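Long-range contacts in putative metal-dependent isothiocyanate hydrolase SaxA (Pectobacterium carotovorum, PDB 6BRM), which probably hydrolyses isothiocyanates at a site that holds two zinc ions, within a metallo-beta-lactamase type of fold: residues 14-19 with 151-156; 60-65 with 86-91; 107-112 with 119-124. All coordinates share one frame; numbering follows the deposited sequence.

Contact 1: residues 14-19 with 151-156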
loop_
_atom_site.group_PDB
_atom_site.type_symbol
_atom_site.label_atom_id
_atom_site.label_comp_id
_atom_site.label_asym_id
_atom_site.label_seq_id
_atom_site.Cartn_x
_atom_site.Cartn_y
_atom_site.Cartn_z
ATOM N N GLN B 14 25.974 10.140 5.782
ATOM C CA GLN B 14 26.805 10.917 4.863
ATOM C C GLN B 14 26.736 10.275 3.473
ATOM O O GLN B 14 27.312 9.209 3.248
ATOM C CB GLN B 14 28.248 11.018 5.366
ATOM C CG GLN B 14 29.102 11.994 4.555
ATOM C CD GLN B 14 30.192 12.695 5.356
ATOM O OE1 GLN B 14 30.041 12.970 6.550
ATOM N NE2 GLN B 14 31.293 13.015 4.686
ATOM N N TYR B 15 26.013 10.926 2.559
ATOM C CA TYR B 15 25.695 10.369 1.237
ATOM C C TYR B 15 25.917 11.420 0.145
ATOM O O TYR B 15 25.293 12.488 0.169
ATOM C CB TYR B 15 24.237 9.888 1.223
ATOM C CG TYR B 15 23.871 8.985 0.058
ATOM C CD1 TYR B 15 23.634 9.509 -1.214
ATOM C CD2 TYR B 15 23.736 7.608 0.231
ATOM C CE1 TYR B 15 23.293 8.688 -2.278
ATOM C CE2 TYR B 15 23.395 6.781 -0.832
ATOM C CZ TYR B 15 23.172 7.329 -2.084
ATOM O OH TYR B 15 22.837 6.525 -3.145
ATOM N N ALA B 16 26.809 11.108 -0.799
ATOM C CA ALA B 16 27.105 11.962 -1.960
ATOM C C ALA B 16 27.604 13.361 -1.576
ATOM O O ALA B 16 27.190 14.372 -2.155
ATOM C CB ALA B 16 25.892 12.043 -2.886
ATOM N N GLY B 17 28.508 13.399 -0.599
ATOM C CA GLY B 17 29.071 14.647 -0.093
ATOM C C GLY B 17 28.123 15.510 0.721
ATOM O O GLY B 17 28.387 16.695 0.895
ATOM N N LYS B 18 27.036 14.918 1.227
ATOM C CA LYS B 18 26.023 15.626 2.028
ATOM C C LYS B 18 25.689 14.790 3.255
ATOM O O LYS B 18 25.675 13.563 3.172
ATOM C CB LYS B 18 24.739 15.854 1.222
ATOM C CG LYS B 18 24.918 16.605 -0.088
ATOM C CD LYS B 18 25.381 18.043 0.122
ATOM C CE LYS B 18 25.482 18.812 -1.191
ATOM N NZ LYS B 18 26.243 18.089 -2.251
ATOM N N LYS B 19 25.420 15.456 4.380
ATOM C CA LYS B 19 25.040 14.792 5.633
ATOM C C LYS B 19 23.569 15.042 5.963
ATOM O O LYS B 19 23.083 16.166 5.834
ATOM C CB LYS B 19 25.896 15.302 6.789
ATOM C CG LYS B 19 27.353 14.879 6.728
ATOM C CD LYS B 19 28.077 15.192 8.032
ATOM C CE LYS B 19 27.769 14.166 9.116
ATOM N NZ LYS B 19 28.435 14.478 10.411
ATOM N N PHE B 151 17.753 6.351 -1.420
ATOM C CA PHE B 151 18.760 7.325 -1.848
ATOM C C PHE B 151 19.511 6.764 -3.049
ATOM O O PHE B 151 20.056 5.666 -2.977
ATOM C CB PHE B 151 19.741 7.624 -0.715
ATOM C CG PHE B 151 19.152 8.432 0.402
ATOM C CD1 PHE B 151 18.491 7.815 1.451
ATOM C CD2 PHE B 151 19.272 9.817 0.410
ATOM C CE1 PHE B 151 17.950 8.563 2.489
ATOM C CE2 PHE B 151 18.732 10.574 1.439
ATOM C CZ PHE B 151 18.069 9.945 2.481
ATOM N N THR B 152 19.551 7.534 -4.136
ATOM C CA THR B 152 20.105 7.097 -5.421
ATOM C C THR B 152 21.132 8.126 -5.890
ATOM O O THR B 152 20.886 9.330 -5.808
ATOM C CB THR B 152 18.955 6.883 -6.446
ATOM O OG1 THR B 152 18.529 5.515 -6.394
ATOM C CG2 THR B 152 19.343 7.214 -7.882
ATOM N N HIS B 153 22.279 7.632 -6.362
ATOM C CA HIS B 153 23.369 8.460 -6.908
ATOM C C HIS B 153 24.433 7.538 -7.512
ATOM O O HIS B 153 24.690 6.465 -6.971
ATOM C CB HIS B 153 24.015 9.315 -5.806
ATOM C CG HIS B 153 24.818 10.475 -6.317
ATOM N ND1 HIS B 153 26.044 10.326 -6.927
ATOM C CD2 HIS B 153 24.578 11.806 -6.285
ATOM C CE1 HIS B 153 26.516 11.511 -7.266
ATOM N NE2 HIS B 153 25.644 12.427 -6.889
ATOM N N HIS B 154 25.034 7.940 -8.631
ATOM C CA HIS B 154 26.299 7.325 -9.102
ATOM C C HIS B 154 27.441 7.643 -8.111
ATOM O O HIS B 154 27.281 8.486 -7.235
ATOM C CB HIS B 154 26.644 7.757 -10.543
ATOM C CG HIS B 154 26.988 9.212 -10.701
ATOM N ND1 HIS B 154 28.278 9.649 -10.914
ATOM C CD2 HIS B 154 26.209 10.322 -10.713
ATOM C CE1 HIS B 154 28.282 10.966 -11.034
ATOM N NE2 HIS B 154 27.039 11.399 -10.913
ATOM N N ASP B 155 28.568 6.946 -8.219
ATOM C CA ASP B 155 29.650 7.021 -7.197
ATOM C C ASP B 155 29.260 6.474 -5.806
ATOM O O ASP B 155 30.061 6.562 -4.871
ATOM C CB ASP B 155 30.198 8.458 -7.003
ATOM C CG ASP B 155 30.440 9.198 -8.306
ATOM O OD1 ASP B 155 30.444 8.563 -9.384
ATOM O OD2 ASP B 155 30.636 10.430 -8.239
ATOM N N GLU B 156 28.062 5.900 -5.671
ATOM C CA GLU B 156 27.505 5.545 -4.364
ATOM C C GLU B 156 26.460 4.434 -4.529
ATOM O O GLU B 156 25.671 4.456 -5.475
ATOM C CB GLU B 156 26.871 6.779 -3.705
ATOM C CG GLU B 156 26.853 6.743 -2.182
ATOM C CD GLU B 156 28.025 7.471 -1.539
ATOM O OE1 GLU B 156 28.918 6.797 -0.987
ATOM O OE2 GLU B 156 28.057 8.720 -1.576
#
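Tyr15 and Glu156 both set CG anti to the backbone N, with chi1 at -165° and -153°. Tyr15 thus sends its ring across to residues 151-156, and Glu156 lays its chain back along that ring. The two side chains run past each other in opposite directions. Glu156 CG lies over one ring face of Tyr15, 3.8 Å from the ring centroid. Phe151 CB lies over the opposite face at the same 3.8 Å, so the ring is sandwiched between two CH-pi contacts. The aromatic rings of Tyr15 and Phe151 meet only obliquely, with centroids 5.6 Å apart. His153 CB approaches Tyr15 CE1 at 3.7 Å. Tyr15 OH has its hydrogen bond with Lys157 O, just past the segment.

Beyond the ring, the Glu156 chain bends at chi2 (96°) and brings its carboxylate to the backbone. Ala16 N donates to Glu156 OE2 over 2.8 Å, on the anti side and somewhat out of the carboxylate plane. The other oxygen, OE1, is hydrogen-bonded to Met1 N, so the carboxylate also ties down the chain start. Ala16 CB rests over one face of the His153 ring, 3.9 Å from its centroid.

Residues 15-18 form a tight two-residue hairpin, closed by backbone bonds in both directions between Tyr15 and Lys18. Ala16 and Gly17 have the positive phi values of a type I' turn. This hairpin joins strands 10-15 and 18-22 of one sheet. It packs on the end of strand 148-152 in the other sheet, beside Ile159 of strand 159-163 and Leu119.

Contact 2: residues 60-65 with 86-91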
loop_
_atom_site.group_PDB
_atom_site.type_symbol
_atom_site.label_atom_id
_atom_site.label_comp_id
_atom_site.label_asym_id
_atom_site.label_seq_id
_atom_site.Cartn_x
_atom_site.Cartn_y
_atom_site.Cartn_z
ATOM N N VAL B 60 24.977 19.094 10.074
ATOM C CA VAL B 60 24.154 18.397 9.079
ATOM C C VAL B 60 23.537 19.405 8.092
ATOM O O VAL B 60 23.267 20.553 8.455
ATOM C CB VAL B 60 23.090 17.524 9.817
ATOM C CG1 VAL B 60 21.799 17.338 9.027
ATOM C CG2 VAL B 60 23.678 16.164 10.185
ATOM N N ASP B 61 23.330 18.966 6.848
ATOM C CA ASP B 61 22.756 19.814 5.789
ATOM C C ASP B 61 21.238 19.930 5.883
ATOM O O ASP B 61 20.680 20.999 5.626
ATOM C CB ASP B 61 23.140 19.289 4.402
ATOM C CG ASP B 61 24.607 19.482 4.093
ATOM O OD1 ASP B 61 25.055 20.645 4.090
ATOM O OD2 ASP B 61 25.308 18.477 3.849
ATOM N N ALA B 62 20.575 18.825 6.217
ATOM C CA ALA B 62 19.125 18.826 6.428
ATOM C C ALA B 62 18.661 17.657 7.296
ATOM O O ALA B 62 19.332 16.633 7.385
ATOM C CB ALA B 62 18.402 18.801 5.089
ATOM N N VAL B 63 17.503 17.837 7.927
ATOM C CA VAL B 63 16.854 16.810 8.741
ATOM C C VAL B 63 15.741 16.175 7.902
ATOM O O VAL B 63 15.099 16.860 7.106
ATOM C CB VAL B 63 16.274 17.428 10.039
ATOM C CG1 VAL B 63 15.504 16.403 10.859
ATOM C CG2 VAL B 63 17.387 18.037 10.888
ATOM N N ILE B 64 15.520 14.872 8.081
ATOM C CA ILE B 64 14.458 14.156 7.366
ATOM C C ILE B 64 13.555 13.443 8.379
ATOM O O ILE B 64 14.032 12.621 9.158
ATOM C CB ILE B 64 15.023 13.147 6.336
ATOM C CG1 ILE B 64 16.121 13.801 5.477
ATOM C CG2 ILE B 64 13.904 12.624 5.436
ATOM C CD1 ILE B 64 16.812 12.865 4.509
ATOM N N LEU B 65 12.260 13.776 8.360
ATOM C CA LEU B 65 11.250 13.154 9.223
ATOM C C LEU B 65 10.357 12.229 8.400
ATOM O O LEU B 65 9.623 12.696 7.520
ATOM C CB LEU B 65 10.376 14.225 9.896
ATOM C CG LEU B 65 10.807 14.832 11.238
ATOM C CD1 LEU B 65 12.318 14.911 11.394
ATOM C CD2 LEU B 65 10.184 16.213 11.403
ATOM N N LEU B 86 17.017 23.157 7.626
ATOM C CA LEU B 86 16.194 22.633 6.537
ATOM C C LEU B 86 15.587 21.277 6.929
ATOM O O LEU B 86 16.314 20.288 7.065
ATOM C CB LEU B 86 17.032 22.490 5.257
ATOM C CG LEU B 86 16.363 21.912 4.001
ATOM C CD1 LEU B 86 15.100 22.673 3.616
ATOM C CD2 LEU B 86 17.352 21.908 2.847
ATOM N N ILE B 87 14.265 21.236 7.101
ATOM C CA ILE B 87 13.558 20.005 7.461
ATOM C C ILE B 87 12.804 19.456 6.251
ATOM O O ILE B 87 12.026 20.175 5.624
ATOM C CB ILE B 87 12.533 20.225 8.602
ATOM C CG1 ILE B 87 13.100 21.109 9.727
ATOM C CG2 ILE B 87 12.064 18.886 9.160
ATOM C CD1 ILE B 87 14.343 20.569 10.405
ATOM N N TYR B 88 13.033 18.179 5.949
ATOM C CA TYR B 88 12.318 17.456 4.898
ATOM C C TYR B 88 11.226 16.593 5.537
ATOM O O TYR B 88 11.536 15.678 6.305
ATOM C CB TYR B 88 13.287 16.566 4.105
ATOM C CG TYR B 88 14.078 17.285 3.020
ATOM C CD1 TYR B 88 13.435 17.840 1.911
ATOM C CD2 TYR B 88 15.470 17.391 3.089
ATOM C CE1 TYR B 88 14.146 18.489 0.914
ATOM C CE2 TYR B 88 16.193 18.040 2.092
ATOM C CZ TYR B 88 15.525 18.586 1.007
ATOM O OH TYR B 88 16.227 19.230 0.017
ATOM N N THR B 89 9.959 16.878 5.219
ATOM C CA THR B 89 8.822 16.119 5.756
ATOM C C THR B 89 8.157 15.221 4.715
ATOM O O THR B 89 8.355 15.375 3.511
ATOM C CB THR B 89 7.747 17.042 6.357
ATOM O OG1 THR B 89 7.171 17.857 5.329
ATOM C CG2 THR B 89 8.344 17.925 7.445
ATOM N N GLN B 90 7.353 14.295 5.224
ATOM C CA GLN B 90 6.646 13.278 4.439
ATOM C C GLN B 90 5.485 13.849 3.619
ATOM O O GLN B 90 5.302 13.469 2.460
ATOM C CB GLN B 90 6.126 12.205 5.406
ATOM C CG GLN B 90 5.160 11.171 4.846
ATOM C CD GLN B 90 4.621 10.240 5.921
ATOM O OE1 GLN B 90 4.389 9.060 5.667
ATOM N NE2 GLN B 90 4.419 10.766 7.127
ATOM N N ASP B 91 4.689 14.726 4.233
ATOM C CA ASP B 91 3.485 15.282 3.594
ATOM C C ASP B 91 3.092 16.642 4.193
ATOM O O ASP B 91 3.778 17.148 5.088
ATOM C CB ASP B 91 2.328 14.261 3.653
ATOM C CG ASP B 91 1.959 13.836 5.080
ATOM O OD1 ASP B 91 2.318 14.532 6.058
ATOM O OD2 ASP B 91 1.291 12.787 5.219
#
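The Tyr88 ring meets Ala62 CB obliquely, with CE2 3.8 Å from that methyl carbon. The other flat group, the Gln90 amide, is held from outside the pair: its NE2 bonds Asp94 OD2. These residues belong to a beta-alpha-beta unit of the metallo-beta-lactamase fold, in which strand 62-64, helix 75-80 and strand 87-89 follow one another. The two strands are parallel neighbours; the axes of these short segments are at 24° to each other.

Three backbone bonds join them in the staggered pattern of parallel pairing. Val63 N donates to Leu86 O, and Val63 O accepts from Tyr88 N. Leu65 N then donates to Tyr88 O. All three are nearly straight.

Side chains from the two strands pair on both sides of the sheet. Ala62, Ile64 and Tyr88 share one face. There Ile64 CG1 approaches Tyr88 CB at 4.2 Å. Ile64 also reaches Leu149 and Phe151 of strand 148-152, so this face looks into the interior between the two sheets. Val63 and Ile87 lie on the opposite face, side by side and pointing the same way. Ile87 turns CG1 anti to its carbonyl carbon (chi1 -43°) and bends again at chi2, which brings CD1 to within 3.7 Å of Val63 CB. Leu65 CD2 adds to this patch by touching Ile87 CG2 at 4.0 Å.

The C-terminal ends of both strands lead toward the metal site. Strand 62-64 runs on into the segment that carries the zinc ligands His67, His69, Asp71 and His72. The Gln90 side chain lies about 4 Å from that of His67 (nearest atoms). At the other end of the pair, Leu86 packs its CG 3.9 Å from Ala62 CB.

Contact 3: residues 107-112 with 119-124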
loop_
_atom_site.group_PDB
_atom_site.type_symbol
_atom_site.label_atom_id
_atom_site.label_comp_id
_atom_site.label_asym_id
_atom_site.label_seq_id
_atom_site.Cartn_x
_atom_site.Cartn_y
_atom_site.Cartn_z
ATOM N N ARG B 107 10.401 21.659 3.853
ATOM C CA ARG B 107 10.083 21.153 2.517
ATOM C C ARG B 107 9.358 19.816 2.632
ATOM O O ARG B 107 9.619 19.038 3.551
ATOM C CB ARG B 107 11.357 20.962 1.689
ATOM C CG ARG B 107 11.960 22.243 1.136
ATOM C CD ARG B 107 13.063 21.914 0.141
ATOM N NE ARG B 107 13.794 23.097 -0.317
ATOM C CZ ARG B 107 14.788 23.081 -1.208
ATOM N NH1 ARG B 107 15.385 24.221 -1.553
ATOM N NH2 ARG B 107 15.194 21.937 -1.761
ATOM N N VAL B 108 8.455 19.559 1.688
ATOM C CA VAL B 108 7.696 18.314 1.630
ATOM C C VAL B 108 8.320 17.434 0.557
ATOM O O VAL B 108 8.523 17.883 -0.569
ATOM C CB VAL B 108 6.213 18.565 1.272
ATOM C CG1 VAL B 108 5.426 17.256 1.263
ATOM C CG2 VAL B 108 5.594 19.568 2.238
ATOM N N LEU B 109 8.631 16.188 0.915
ATOM C CA LEU B 109 9.150 15.218 -0.044
ATOM C C LEU B 109 8.048 14.822 -1.013
ATOM O O LEU B 109 6.982 14.369 -0.596
ATOM C CB LEU B 109 9.703 13.957 0.650
ATOM C CG LEU B 109 11.221 13.780 0.797
ATOM C CD1 LEU B 109 11.915 15.080 1.153
ATOM C CD2 LEU B 109 11.534 12.703 1.829
ATOM N N LYS B 110 8.311 15.003 -2.305
ATOM C CA LYS B 110 7.471 14.429 -3.347
ATOM C C LYS B 110 7.819 12.952 -3.468
ATOM O O LYS B 110 8.767 12.477 -2.835
ATOM C CB LYS B 110 7.685 15.149 -4.676
ATOM C CG LYS B 110 7.296 16.620 -4.631
ATOM C CD LYS B 110 7.542 17.311 -5.960
ATOM C CE LYS B 110 7.354 18.815 -5.835
ATOM N NZ LYS B 110 5.981 19.193 -5.393
ATOM N N ASP B 111 7.048 12.231 -4.274
ATOM C CA ASP B 111 7.314 10.812 -4.534
ATOM C C ASP B 111 8.683 10.593 -5.177
ATOM O O ASP B 111 9.324 9.575 -4.927
ATOM C CB ASP B 111 6.211 10.206 -5.406
ATOM C CG ASP B 111 4.882 10.120 -4.682
ATOM O OD1 ASP B 111 4.523 11.086 -3.974
ATOM O OD2 ASP B 111 4.195 9.083 -4.810
ATOM N N GLU B 112 9.112 11.548 -6.005
ATOM C CA GLU B 112 10.459 11.573 -6.581
ATOM C C GLU B 112 11.061 12.957 -6.372
ATOM O O GLU B 112 10.383 13.957 -6.589
ATOM C CB GLU B 112 10.404 11.255 -8.075
ATOM C CG GLU B 112 9.637 9.981 -8.405
ATOM C CD GLU B 112 9.926 9.450 -9.797
ATOM O OE1 GLU B 112 9.868 8.216 -9.977
ATOM O OE2 GLU B 112 10.217 10.258 -10.711
ATOM N N LEU B 119 21.834 13.542 -7.013
ATOM C CA LEU B 119 21.171 12.840 -5.916
ATOM C C LEU B 119 19.672 12.787 -6.164
ATOM O O LEU B 119 19.050 13.810 -6.457
ATOM C CB LEU B 119 21.444 13.551 -4.584
ATOM C CG LEU B 119 20.947 12.871 -3.306
ATOM C CD1 LEU B 119 21.709 11.580 -3.057
ATOM C CD2 LEU B 119 21.088 13.806 -2.119
ATOM N N THR B 120 19.105 11.593 -6.029
ATOM C CA THR B 120 17.670 11.375 -6.132
ATOM C C THR B 120 17.193 10.769 -4.818
ATOM O O THR B 120 17.827 9.843 -4.304
ATOM C CB THR B 120 17.337 10.410 -7.289
ATOM O OG1 THR B 120 18.001 10.844 -8.482
ATOM C CG2 THR B 120 15.841 10.357 -7.544
ATOM N N ILE B 121 16.085 11.291 -4.283
ATOM C CA ILE B 121 15.468 10.768 -3.061
ATOM C C ILE B 121 14.022 10.390 -3.367
ATOM O O ILE B 121 13.207 11.259 -3.668
ATOM C CB ILE B 121 15.512 11.803 -1.911
ATOM C CG1 ILE B 121 16.961 12.027 -1.460
ATOM C CG2 ILE B 121 14.665 11.344 -0.724
ATOM C CD1 ILE B 121 17.145 13.214 -0.538
ATOM N N TYR B 122 13.713 9.099 -3.283
ATOM C CA TYR B 122 12.353 8.603 -3.507
ATOM C C TYR B 122 11.652 8.356 -2.171
ATOM O O TYR B 122 12.215 7.700 -1.291
ATOM C CB TYR B 122 12.372 7.297 -4.299
ATOM C CG TYR B 122 13.033 7.363 -5.660
ATOM C CD1 TYR B 122 12.301 7.718 -6.795
ATOM C CD2 TYR B 122 14.380 7.032 -5.822
ATOM C CE1 TYR B 122 12.896 7.764 -8.051
ATOM C CE2 TYR B 122 14.984 7.069 -7.072
ATOM C CZ TYR B 122 14.240 7.439 -8.183
ATOM O OH TYR B 122 14.837 7.478 -9.421
ATOM N N LYS B 123 10.427 8.872 -2.042
ATOM C CA LYS B 123 9.576 8.651 -0.873
ATOM C C LYS B 123 8.701 7.424 -1.132
ATOM O O LYS B 123 8.064 7.335 -2.184
ATOM C CB LYS B 123 8.697 9.884 -0.619
ATOM C CG LYS B 123 7.845 9.818 0.642
ATOM C CD LYS B 123 7.083 11.114 0.912
ATOM C CE LYS B 123 5.959 11.378 -0.083
ATOM N NZ LYS B 123 4.911 10.319 -0.061
ATOM N N THR B 124 8.666 6.505 -0.162
ATOM C CA THR B 124 7.981 5.209 -0.275
ATOM C C THR B 124 6.750 5.139 0.630
ATOM O O THR B 124 6.725 5.758 1.697
ATOM C CB THR B 124 8.924 4.071 0.158
ATOM O OG1 THR B 124 10.229 4.288 -0.386
ATOM C CG2 THR B 124 8.400 2.716 -0.300
#
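Residues 109-112 approach strand 120-124 at a steep angle and turn alongside it, running the opposite way, only at Asp111 and Glu112. There Asp111 and Lys123 lie level, their CA atoms 4.8 Å apart. One backbone hydrogen bond joins the segments: Lys123 N donates to Asp111 O over 3.2 Å. The N-H comes from above the carbonyl plane rather than along a lone pair. Asp111 O also receives a CA-H contact from Tyr122 CA at 3.5 Å. Just past the segment, Asn113 ND2 bonds both Lys110 O and Ile121 O and so spans the two backbones.

Lys123 supplies most of the side-chain contact. CG stands anti to its backbone N (chi1 -175°), and the chain folds at chi3 and chi4 over residues 109-111. CD packs 3.9 Å from Leu109 CB, and CE lies near Leu109 O. NZ ends 4.0 Å from Asp111 OD1, too far for a salt bridge but close enough for a likely electrostatic attraction. Glu112 meets the edge of the Tyr122 ring. Its OE1 is 3.6 Å from Tyr122 CE1, and the carboxylate and ring planes are 79° apart. OE1 has its salt bridge with Arg177, while OE2 bonds His114 NE2. Leu109 CD2 touches Ile121 CG2 at 4.3 Å.

Residues 109-111 link border strands 106-108 and 112-114 of the two sheets. Tyr122 also meets helix 169-178 at Arg177 and Phe178. Leu109 and Ile121 turn inward, toward Leu149 and Phe151 of strand 148-152.

From the N terminus, residues 14-19 open contact 1, which closes only at 151-156. Contacts 2 and 3 both nest inside that long loop. They follow in series: contact 2 closes at 86-91 before contact 3 opens at 107-112, and none of them cross. Contact 2 lies within the first sheet, beside strand 18-22, and Lys19 O probably bonds Asp61 N there. Contacts 2 and 3 meet where Thr89 probably bonds Arg107 and Leu109 through the backbone; contact 3 then holds the crossing chain against strand 120-124 of the second sheet. Contact 1 joins the two sheets again, and Thr152 N probably bonds Thr120 O of contact 3. Phe151 CZ also packs on Ile64 CD1, linking contacts 1 and 2.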